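Local coordinates for Tle cognate immunity protein 4 C-terminal domain-containing protein (Pseudomonas aeruginosa PAO1, PDB 4R1D) that binds the type VI secretion lipase Tle4 as its cognate immunity protein and so probably protects the producing bacterium from its own toxin, at residues 34-39 and 107-112; 79-84 and 96-101; 215-220 and 290-295. All blocks are in the same frame, centred on the assembly; numbering follows the deposited sequence.

Contact 1 (34-39 and 107-112); sequences RIEYLD and VYRWKG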
loop_
_atom_site.group_PDB
_atom_site.type_symbol
_atom_site.label_atom_id
_atom_site.label_comp_id
_atom_site.label_asym_id
_atom_site.label_seq_id
_atom_site.Cartn_x
_atom_site.Cartn_y
_atom_site.Cartn_z
ATOM N N ARG B 34 -4.609 12.142 -12.274
ATOM C CA ARG B 34 -3.920 13.413 -12.092
ATOM C C ARG B 34 -3.684 14.177 -13.390
ATOM O O ARG B 34 -3.249 13.605 -14.387
ATOM C CB ARG B 34 -2.583 13.186 -11.397
ATOM C CG ARG B 34 -1.784 14.468 -11.198
ATOM C CD ARG B 34 -0.668 14.250 -10.197
ATOM N NE ARG B 34 0.162 15.446 -10.082
ATOM C CZ ARG B 34 1.407 15.455 -9.611
ATOM N NH1 ARG B 34 1.969 14.325 -9.196
ATOM N NH2 ARG B 34 2.091 16.599 -9.551
ATOM N N ILE B 35 -4.002 15.471 -13.374
ATOM C CA ILE B 35 -3.578 16.356 -14.443
ATOM C C ILE B 35 -2.315 17.052 -13.941
ATOM O O ILE B 35 -2.354 17.860 -13.006
ATOM C CB ILE B 35 -4.681 17.350 -14.904
ATOM C CG1 ILE B 35 -4.132 18.252 -16.017
ATOM C CG2 ILE B 35 -5.247 18.158 -13.730
ATOM C CD1 ILE B 35 -5.211 18.794 -16.959
ATOM N N GLU B 36 -1.197 16.666 -14.545
ATOM C CA GLU B 36 0.137 17.079 -14.113
ATOM C C GLU B 36 0.675 18.218 -14.965
ATOM O O GLU B 36 0.717 18.125 -16.192
ATOM C CB GLU B 36 1.090 15.881 -14.190
ATOM C CG GLU B 36 2.488 16.174 -13.659
ATOM C CD GLU B 36 3.484 15.068 -13.965
ATOM O OE1 GLU B 36 3.146 14.163 -14.757
ATOM O OE2 GLU B 36 4.614 15.110 -13.417
ATOM N N TYR B 37 1.096 19.296 -14.310
ATOM C CA TYR B 37 1.726 20.410 -15.005
ATOM C C TYR B 37 3.173 20.057 -15.354
ATOM O O TYR B 37 3.932 19.584 -14.507
ATOM C CB TYR B 37 1.680 21.668 -14.139
ATOM C CG TYR B 37 2.602 22.740 -14.650
ATOM C CD1 TYR B 37 2.305 23.444 -15.807
ATOM C CD2 TYR B 37 3.789 23.023 -13.994
ATOM C CE1 TYR B 37 3.166 24.410 -16.292
ATOM C CE2 TYR B 37 4.654 23.982 -14.465
ATOM C CZ TYR B 37 4.340 24.672 -15.607
ATOM O OH TYR B 37 5.213 25.629 -16.056
ATOM N N LEU B 38 3.554 20.291 -16.605
ATOM C CA LEU B 38 4.898 19.960 -17.065
ATOM C C LEU B 38 5.689 21.237 -17.330
ATOM O O LEU B 38 5.119 22.225 -17.786
ATOM C CB LEU B 38 4.816 19.150 -18.359
ATOM C CG LEU B 38 3.974 17.871 -18.329
ATOM C CD1 LEU B 38 3.964 17.199 -19.711
ATOM C CD2 LEU B 38 4.514 16.921 -17.278
ATOM N N ASP B 39 6.994 21.197 -17.060
ATOM C CA ASP B 39 7.874 22.351 -17.280
ATOM C C ASP B 39 8.245 22.501 -18.748
ATOM O O ASP B 39 8.876 23.484 -19.138
ATOM C CB ASP B 39 9.163 22.211 -16.466
ATOM C CG ASP B 39 8.930 22.348 -14.975
ATOM O OD1 ASP B 39 8.099 23.195 -14.581
ATOM O OD2 ASP B 39 9.572 21.605 -14.200
ATOM N N VAL B 107 2.020 23.326 -20.668
ATOM C CA VAL B 107 1.775 21.930 -21.021
ATOM C C VAL B 107 1.334 21.087 -19.831
ATOM O O VAL B 107 1.810 21.290 -18.723
ATOM C CB VAL B 107 3.039 21.308 -21.624
ATOM C CG1 VAL B 107 3.225 19.897 -21.129
ATOM C CG2 VAL B 107 2.938 21.318 -23.113
ATOM N N TYR B 108 0.421 20.147 -20.076
ATOM C CA TYR B 108 -0.060 19.241 -19.037
ATOM C C TYR B 108 -0.133 17.814 -19.538
ATOM O O TYR B 108 -0.419 17.578 -20.714
ATOM C CB TYR B 108 -1.450 19.673 -18.557
ATOM C CG TYR B 108 -1.470 21.097 -18.075
ATOM C CD1 TYR B 108 -1.389 21.397 -16.720
ATOM C CD2 TYR B 108 -1.525 22.148 -18.986
ATOM C CE1 TYR B 108 -1.389 22.704 -16.285
ATOM C CE2 TYR B 108 -1.516 23.444 -18.564
ATOM C CZ TYR B 108 -1.453 23.725 -17.219
ATOM O OH TYR B 108 -1.455 25.041 -16.820
ATOM N N ARG B 109 0.102 16.867 -18.631
ATOM C CA ARG B 109 -0.083 15.457 -18.931
ATOM C C ARG B 109 -1.254 14.938 -18.101
ATOM O O ARG B 109 -1.310 15.172 -16.902
ATOM C CB ARG B 109 1.173 14.663 -18.588
ATOM C CG ARG B 109 1.038 13.186 -18.884
ATOM C CD ARG B 109 2.247 12.401 -18.392
ATOM N NE ARG B 109 2.335 11.098 -19.047
ATOM C CZ ARG B 109 3.259 10.181 -18.773
ATOM N NH1 ARG B 109 4.174 10.412 -17.844
ATOM N NH2 ARG B 109 3.268 9.024 -19.432
ATOM N N TRP B 110 -2.188 14.249 -18.745
ATOM C CA TRP B 110 -3.349 13.723 -18.051
ATOM C C TRP B 110 -3.568 12.298 -18.539
ATOM O O TRP B 110 -4.130 12.072 -19.616
ATOM C CB TRP B 110 -4.577 14.594 -18.317
ATOM C CG TRP B 110 -5.824 14.069 -17.649
ATOM C CD1 TRP B 110 -5.961 13.678 -16.342
ATOM C CD2 TRP B 110 -7.104 13.878 -18.263
ATOM N NE1 TRP B 110 -7.262 13.259 -16.103
ATOM C CE2 TRP B 110 -7.979 13.370 -17.266
ATOM C CE3 TRP B 110 -7.600 14.093 -19.554
ATOM C CZ2 TRP B 110 -9.312 13.076 -17.526
ATOM C CZ3 TRP B 110 -8.945 13.796 -19.808
ATOM C CH2 TRP B 110 -9.775 13.298 -18.798
ATOM N N LYS B 111 -3.092 11.336 -17.761
ATOM C CA LYS B 111 -3.049 9.953 -18.225
ATOM C C LYS B 111 -3.890 9.054 -17.343
ATOM O O LYS B 111 -3.833 9.138 -16.118
ATOM C CB LYS B 111 -1.602 9.444 -18.245
ATOM C CG LYS B 111 -1.458 7.970 -18.645
ATOM C CD LYS B 111 -0.007 7.519 -18.579
ATOM C CE LYS B 111 0.536 7.590 -17.164
ATOM N NZ LYS B 111 1.915 7.034 -17.067
ATOM N N GLY B 112 -4.675 8.186 -17.968
ATOM C CA GLY B 112 -5.465 7.253 -17.194
ATOM C C GLY B 112 -6.077 6.174 -18.051
ATOM O O GLY B 112 -5.972 6.204 -19.272
HETATM O O HOH W 1 -1.388 11.918 -15.432
HETATM O O HOH W 2 4.845 12.428 -15.781
#
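Tyr37 and Tyr108 form a non-hydrogen-bonded pair across two antiparallel strands, and their rings make an offset edge-to-face stack, the edge of Tyr37 turned toward the face of Tyr108, centroids 5.7 Å apart and planes at 61°. Tyr108 CB rests 4.0 Å from Ile35 CG1. With CG beside the backbone N (chi1 -56°), the ring swings over the opposite strand: CD1 comes 3.7 Å from Tyr37 CA, and CE1 meets Tyr37 CD1 at 3.8 Å, near the plane of the Tyr37 ring. At the tip, OH is hydrogen-bonded to the carbonyl of Asp150. The next pair, Glu36 and Arg109, joins the backbones through two bonds, Glu36 N to Arg109 O and Arg109 N to Glu36 O, each 2.8 Å. Their side chains run side by side on the other face of the sheet, carboxylate and guanidinium planes 17° apart. They make no direct salt bridge; one water donates to Glu36 OE1 at 2.6 Å and accepts from Arg109 NH1, while Arg109 NH2 pairs with Asp96. A second water links Arg34 O to Lys111 N, 4.1 Å apart. Helix 42-58 covers the face of Leu38, Val107 and Arg109, helix 119-132 packs on Trp110, and strand 92-100 flanks 107-112 on its far edge. Arg397 of the partner chain makes a cation-pi contact with Trp110, placing this strand pair beside the interface of the complex.

Contact 2 (79-84 and 96-101); sequences VGLLSW and DTYVTS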
loop_
_atom_site.group_PDB
_atom_site.type_symbol
_atom_site.label_atom_id
_atom_site.label_comp_id
_atom_site.label_asym_id
_atom_site.label_seq_id
_atom_site.Cartn_x
_atom_site.Cartn_y
_atom_site.Cartn_z
ATOM N N VAL B 79 -2.999 16.151 -27.986
ATOM C CA VAL B 79 -2.902 14.800 -28.526
ATOM C C VAL B 79 -2.978 13.728 -27.439
ATOM O O VAL B 79 -2.740 13.994 -26.257
ATOM C CB VAL B 79 -1.588 14.594 -29.317
ATOM C CG1 VAL B 79 -1.505 15.583 -30.484
ATOM C CG2 VAL B 79 -0.384 14.744 -28.398
ATOM N N GLY B 80 -3.298 12.509 -27.849
ATOM C CA GLY B 80 -3.289 11.388 -26.929
ATOM C C GLY B 80 -2.579 10.183 -27.501
ATOM O O GLY B 80 -2.662 9.917 -28.699
ATOM N N LEU B 81 -1.864 9.456 -26.650
ATOM C CA LEU B 81 -1.304 8.172 -27.032
ATOM C C LEU B 81 -2.165 7.087 -26.410
ATOM O O LEU B 81 -2.354 7.059 -25.198
ATOM C CB LEU B 81 0.148 8.030 -26.548
ATOM C CG LEU B 81 1.135 9.110 -27.020
ATOM C CD1 LEU B 81 2.512 8.932 -26.395
ATOM C CD2 LEU B 81 1.234 9.123 -28.549
ATOM N N LEU B 82 -2.697 6.206 -27.248
ATOM C CA LEU B 82 -3.550 5.126 -26.777
ATOM C C LEU B 82 -2.812 3.810 -26.895
ATOM O O LEU B 82 -2.357 3.428 -27.984
ATOM C CB LEU B 82 -4.842 5.076 -27.602
ATOM C CG LEU B 82 -5.939 4.155 -27.064
ATOM C CD1 LEU B 82 -6.603 4.787 -25.866
ATOM C CD2 LEU B 82 -6.971 3.910 -28.163
ATOM N N SER B 83 -2.687 3.116 -25.768
ATOM C CA SER B 83 -2.017 1.821 -25.724
ATOM C C SER B 83 -2.868 0.874 -24.898
ATOM O O SER B 83 -3.769 1.318 -24.198
ATOM C CB SER B 83 -0.616 1.959 -25.109
ATOM O OG SER B 83 -0.688 2.446 -23.771
ATOM N N TRP B 84 -2.610 -0.427 -24.994
ATOM C CA TRP B 84 -3.221 -1.375 -24.060
ATOM C C TRP B 84 -2.761 -1.057 -22.636
ATOM O O TRP B 84 -1.623 -0.655 -22.430
ATOM C CB TRP B 84 -2.854 -2.815 -24.433
ATOM C CG TRP B 84 -3.654 -3.318 -25.598
ATOM C CD1 TRP B 84 -3.182 -3.665 -26.832
ATOM C CD2 TRP B 84 -5.070 -3.514 -25.639
ATOM N NE1 TRP B 84 -4.222 -4.070 -27.641
ATOM C CE2 TRP B 84 -5.391 -3.985 -26.931
ATOM C CE3 TRP B 84 -6.103 -3.336 -24.713
ATOM C CZ2 TRP B 84 -6.695 -4.284 -27.310
ATOM C CZ3 TRP B 84 -7.396 -3.637 -25.092
ATOM C CH2 TRP B 84 -7.681 -4.105 -26.380
ATOM N N ASP B 96 -2.933 8.370 -22.694
ATOM C CA ASP B 96 -1.988 9.361 -22.181
ATOM C C ASP B 96 -2.186 10.680 -22.940
ATOM O O ASP B 96 -1.685 10.830 -24.058
ATOM C CB ASP B 96 -0.577 8.827 -22.394
ATOM C CG ASP B 96 0.487 9.620 -21.647
ATOM O OD1 ASP B 96 0.108 10.507 -20.876
ATOM O OD2 ASP B 96 1.692 9.323 -21.841
ATOM N N THR B 97 -2.924 11.622 -22.355
ATOM C CA THR B 97 -3.239 12.875 -23.057
ATOM C C THR B 97 -2.303 14.020 -22.692
ATOM O O THR B 97 -1.966 14.223 -21.519
ATOM C CB THR B 97 -4.680 13.370 -22.822
ATOM O OG1 THR B 97 -4.831 13.799 -21.467
ATOM C CG2 THR B 97 -5.728 12.291 -23.168
ATOM N N TYR B 98 -1.901 14.769 -23.709
ATOM C CA TYR B 98 -1.096 15.968 -23.517
ATOM C C TYR B 98 -1.911 17.150 -24.014
ATOM O O TYR B 98 -2.484 17.113 -25.106
ATOM C CB TYR B 98 0.233 15.825 -24.263
ATOM C CG TYR B 98 1.018 14.659 -23.722
ATOM C CD1 TYR B 98 1.929 14.840 -22.700
ATOM C CD2 TYR B 98 0.783 13.358 -24.172
ATOM C CE1 TYR B 98 2.627 13.777 -22.162
ATOM C CE2 TYR B 98 1.478 12.283 -23.639
ATOM C CZ TYR B 98 2.397 12.504 -22.630
ATOM O OH TYR B 98 3.104 11.462 -22.079
ATOM N N VAL B 99 -1.997 18.184 -23.194
ATOM C CA VAL B 99 -2.899 19.292 -23.496
ATOM C C VAL B 99 -2.273 20.598 -23.046
ATOM O O VAL B 99 -1.531 20.632 -22.060
ATOM C CB VAL B 99 -4.284 19.095 -22.835
ATOM C CG1 VAL B 99 -4.173 19.077 -21.312
ATOM C CG2 VAL B 99 -5.270 20.163 -23.304
ATOM N N THR B 100 -2.561 21.669 -23.778
ATOM C CA THR B 100 -1.964 22.968 -23.502
ATOM C C THR B 100 -3.020 24.018 -23.192
ATOM O O THR B 100 -4.123 23.972 -23.714
ATOM C CB THR B 100 -1.137 23.444 -24.709
ATOM O OG1 THR B 100 -1.964 23.436 -25.880
ATOM C CG2 THR B 100 0.041 22.518 -24.927
ATOM N N SER B 101 -2.675 24.972 -22.336
ATOM C CA SER B 101 -3.576 26.070 -22.028
ATOM C C SER B 101 -3.495 27.126 -23.128
ATOM O O SER B 101 -2.515 27.175 -23.879
ATOM C CB SER B 101 -3.193 26.692 -20.687
ATOM O OG SER B 101 -1.808 27.002 -20.675
#
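The Tyr98 ring is the aromatic group that meets the opposite strand: Val79 O lies at its edge, near the ring plane, and Leu81 CD1 approaches obliquely, 4.5 Å from Tyr98 CE2. CG of Tyr98 sits beside its own backbone N (chi1 -62°), which carries the ring back along its strand toward Asp96, two residues earlier. There the phenol OH donates to Asp96 OD2 over 2.6 Å, arriving from above the carboxylate plane, 40° out of it. Beneath these side chains the two antiparallel strands are joined by two hydrogen-bonded pairs, each closed by both of its backbone bonds. In the first, Tyr98 N meets Val79 O at 2.8 Å and almost straight, while Val79 N reaches Tyr98 O at 3.1 Å with more bend. In the second, Asp96 and Leu81 exchange bonds, one from Asp96 N to Leu81 O at 2.9 Å. Between them Gly80 faces Thr97, their CA atoms 4.1 Å apart, and Gly80 CA brings a CH against Asp96 O at 3.3 Å. Leu52 of helix 42-58 packs on Leu81, Asp96 and Tyr98, covering their side of the sheet. Asp96 OD2 also forms a salt bridge with Arg109 of the next strand. A buried carboxylate oxygen that takes both a phenol hydrogen and an arginine is consistent with a stable negative charge, one that ties the hairpin to strand 107-115.

Contact 3 (215-220 and 290-295); sequences GKHPVG and TIVDSI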
loop_
_atom_site.group_PDB
_atom_site.type_symbol
_atom_site.label_atom_id
_atom_site.label_comp_id
_atom_site.label_asym_id
_atom_site.label_seq_id
_atom_site.Cartn_x
_atom_site.Cartn_y
_atom_site.Cartn_z
ATOM N N GLY B 215 -17.777 20.039 17.167
ATOM C CA GLY B 215 -19.084 20.566 16.825
ATOM C C GLY B 215 -19.117 21.224 15.468
ATOM O O GLY B 215 -18.276 20.948 14.620
ATOM N N LYS B 216 -20.094 22.104 15.267
ATOM C CA LYS B 216 -20.250 22.780 13.987
ATOM C C LYS B 216 -19.226 23.892 13.807
ATOM O O LYS B 216 -18.833 24.554 14.770
ATOM C CB LYS B 216 -21.665 23.342 13.850
ATOM C CG LYS B 216 -22.741 22.303 14.069
ATOM C CD LYS B 216 -24.097 22.807 13.628
ATOM C CE LYS B 216 -25.152 21.718 13.747
ATOM N NZ LYS B 216 -26.502 22.229 13.357
ATOM N N HIS B 217 -18.796 24.079 12.563
ATOM C CA HIS B 217 -17.891 25.166 12.200
ATOM C C HIS B 217 -18.228 25.593 10.786
ATOM O O HIS B 217 -17.495 25.321 9.844
ATOM C CB HIS B 217 -16.421 24.747 12.308
ATOM C CG HIS B 217 -15.460 25.880 12.108
ATOM N ND1 HIS B 217 -14.183 25.878 12.630
ATOM C CD2 HIS B 217 -15.591 27.051 11.442
ATOM C CE1 HIS B 217 -13.570 27.000 12.292
ATOM N NE2 HIS B 217 -14.405 27.732 11.575
ATOM N N PRO B 218 -19.381 26.246 10.632
ATOM C CA PRO B 218 -19.766 26.771 9.328
ATOM C C PRO B 218 -18.774 27.849 8.929
ATOM O O PRO B 218 -18.215 28.510 9.807
ATOM C CB PRO B 218 -21.145 27.387 9.594
ATOM C CG PRO B 218 -21.138 27.722 11.054
ATOM C CD PRO B 218 -20.304 26.657 11.708
ATOM N N VAL B 219 -18.526 27.968 7.628
ATOM C CA VAL B 219 -17.692 29.024 7.062
ATOM C C VAL B 219 -18.523 29.581 5.927
ATOM O O VAL B 219 -18.647 28.969 4.851
ATOM C CB VAL B 219 -16.352 28.484 6.511
ATOM C CG1 VAL B 219 -15.541 29.616 5.874
ATOM C CG2 VAL B 219 -15.563 27.810 7.613
ATOM N N GLY B 220 -19.134 30.732 6.176
ATOM C CA GLY B 220 -20.109 31.251 5.237
ATOM C C GLY B 220 -21.182 30.202 5.033
ATOM O O GLY B 220 -21.678 29.624 5.997
ATOM N N THR B 290 -8.017 30.691 11.488
ATOM C CA THR B 290 -7.741 31.726 10.496
ATOM C C THR B 290 -7.743 31.141 9.078
ATOM O O THR B 290 -8.354 31.697 8.161
ATOM C CB THR B 290 -6.418 32.455 10.814
ATOM O OG1 THR B 290 -6.488 32.986 12.147
ATOM C CG2 THR B 290 -6.169 33.592 9.820
ATOM N N ILE B 291 -7.081 30.001 8.905
ATOM C CA ILE B 291 -7.091 29.332 7.606
ATOM C C ILE B 291 -8.475 28.823 7.203
ATOM O O ILE B 291 -8.948 29.086 6.101
ATOM C CB ILE B 291 -6.092 28.164 7.558
ATOM C CG1 ILE B 291 -4.657 28.682 7.625
ATOM C CG2 ILE B 291 -6.269 27.382 6.269
ATOM C CD1 ILE B 291 -3.621 27.578 7.698
ATOM N N VAL B 292 -9.118 28.070 8.089
ATOM C CA VAL B 292 -10.401 27.454 7.749
ATOM C C VAL B 292 -11.455 28.521 7.456
ATOM O O VAL B 292 -12.221 28.405 6.515
ATOM C CB VAL B 292 -10.867 26.496 8.872
ATOM C CG1 VAL B 292 -12.336 26.121 8.711
ATOM C CG2 VAL B 292 -9.966 25.241 8.891
ATOM N N ASP B 293 -11.465 29.583 8.245
ATOM C CA ASP B 293 -12.454 30.634 8.046
ATOM C C ASP B 293 -12.251 31.398 6.731
ATOM O O ASP B 293 -13.113 32.171 6.331
ATOM C CB ASP B 293 -12.470 31.593 9.235
ATOM C CG ASP B 293 -13.139 30.998 10.457
ATOM O OD1 ASP B 293 -14.015 30.114 10.309
ATOM O OD2 ASP B 293 -12.788 31.420 11.578
ATOM N N SER B 294 -11.122 31.169 6.058
ATOM C CA SER B 294 -10.852 31.813 4.775
ATOM C C SER B 294 -11.321 30.983 3.575
ATOM O O SER B 294 -11.214 31.424 2.434
ATOM C CB SER B 294 -9.360 32.142 4.633
ATOM O OG SER B 294 -8.611 31.015 4.203
ATOM N N ILE B 295 -11.821 29.773 3.827
ATOM C CA ILE B 295 -12.266 28.897 2.743
ATOM C C ILE B 295 -13.599 29.352 2.164
ATOM O O ILE B 295 -14.590 29.487 2.890
ATOM C CB ILE B 295 -12.428 27.442 3.234
ATOM C CG1 ILE B 295 -11.095 26.926 3.795
ATOM C CG2 ILE B 295 -13.006 26.559 2.125
ATOM C CD1 ILE B 295 -11.193 25.543 4.463
HETATM O O HOH W 3 -16.364 31.392 9.798
HETATM O O HOH W 4 -17.155 30.105 2.644
#
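Asp293 OD1 is gripped by two donors, His217 NE2 and a water, each at 2.7 Å. The first makes a His-carboxylate hydrogen bond joining the loop between strands 209-214 and 225-233 to the C-terminal end of helix 281-292, where the chain leaves the helix through a type I beta turn from Val292 to Ile295. The bond is nearly straight and lies in the imidazole plane, but it meets OD1 on the syn side and 33° out of the carboxylate plane; ring and carboxylate planes are 59° apart. His217 has its CG anti to the backbone N (chi1 -173°), which sends the ring across toward the turn, and its other nitrogen, ND1, is held by Glu226. With both nitrogens engaged by carboxylates, the ring is fixed in rotation, and the two acidic neighbours would be expected to favour a protonated imidazole. Val292 CG1 sits over one face of the ring in a CH-pi contact, 4.1 Å from the centroid and offset toward the rim. The same methyl touches Val219 CG2 at 3.8 Å, and Val219 crosses Val292 at about a right angle. Trp243 of strand 236-245 packs against His217, Val219, Val292 and Ile295, so the loop and the helix end both pack against this one indole. Just before the turn, Ile291 O accepts from both N and OG of Ser294. A water bridges the far part of the loop to the exit of the turn, donating to Val219 O at 2.9 Å and to Ile295 O at 2.6 Å.

In the fold
Contacts 1 and 2 belong to the N-terminal domain of the immunity protein and contact 3 to its C-terminal domain. The first two, with centres 9 Å apart, share one run of antiparallel strands in the order 79-84, 92-100, 107-115, 33-38. Along the chain, contact 2 forms within the excursion that contact 1 closes. A probable hydrogen bond between Thr97 OG1 and Trp110 O joins the two directly. Contact 3 comes later in the chain, on the opposite side of its centre, with centres 32 Å from contact 1 and 39 Å from contact 2. Contact 1 alone touches the partner chain, so its N-terminal region meets Tle4, while contact 3 ties together C-terminal elements far away.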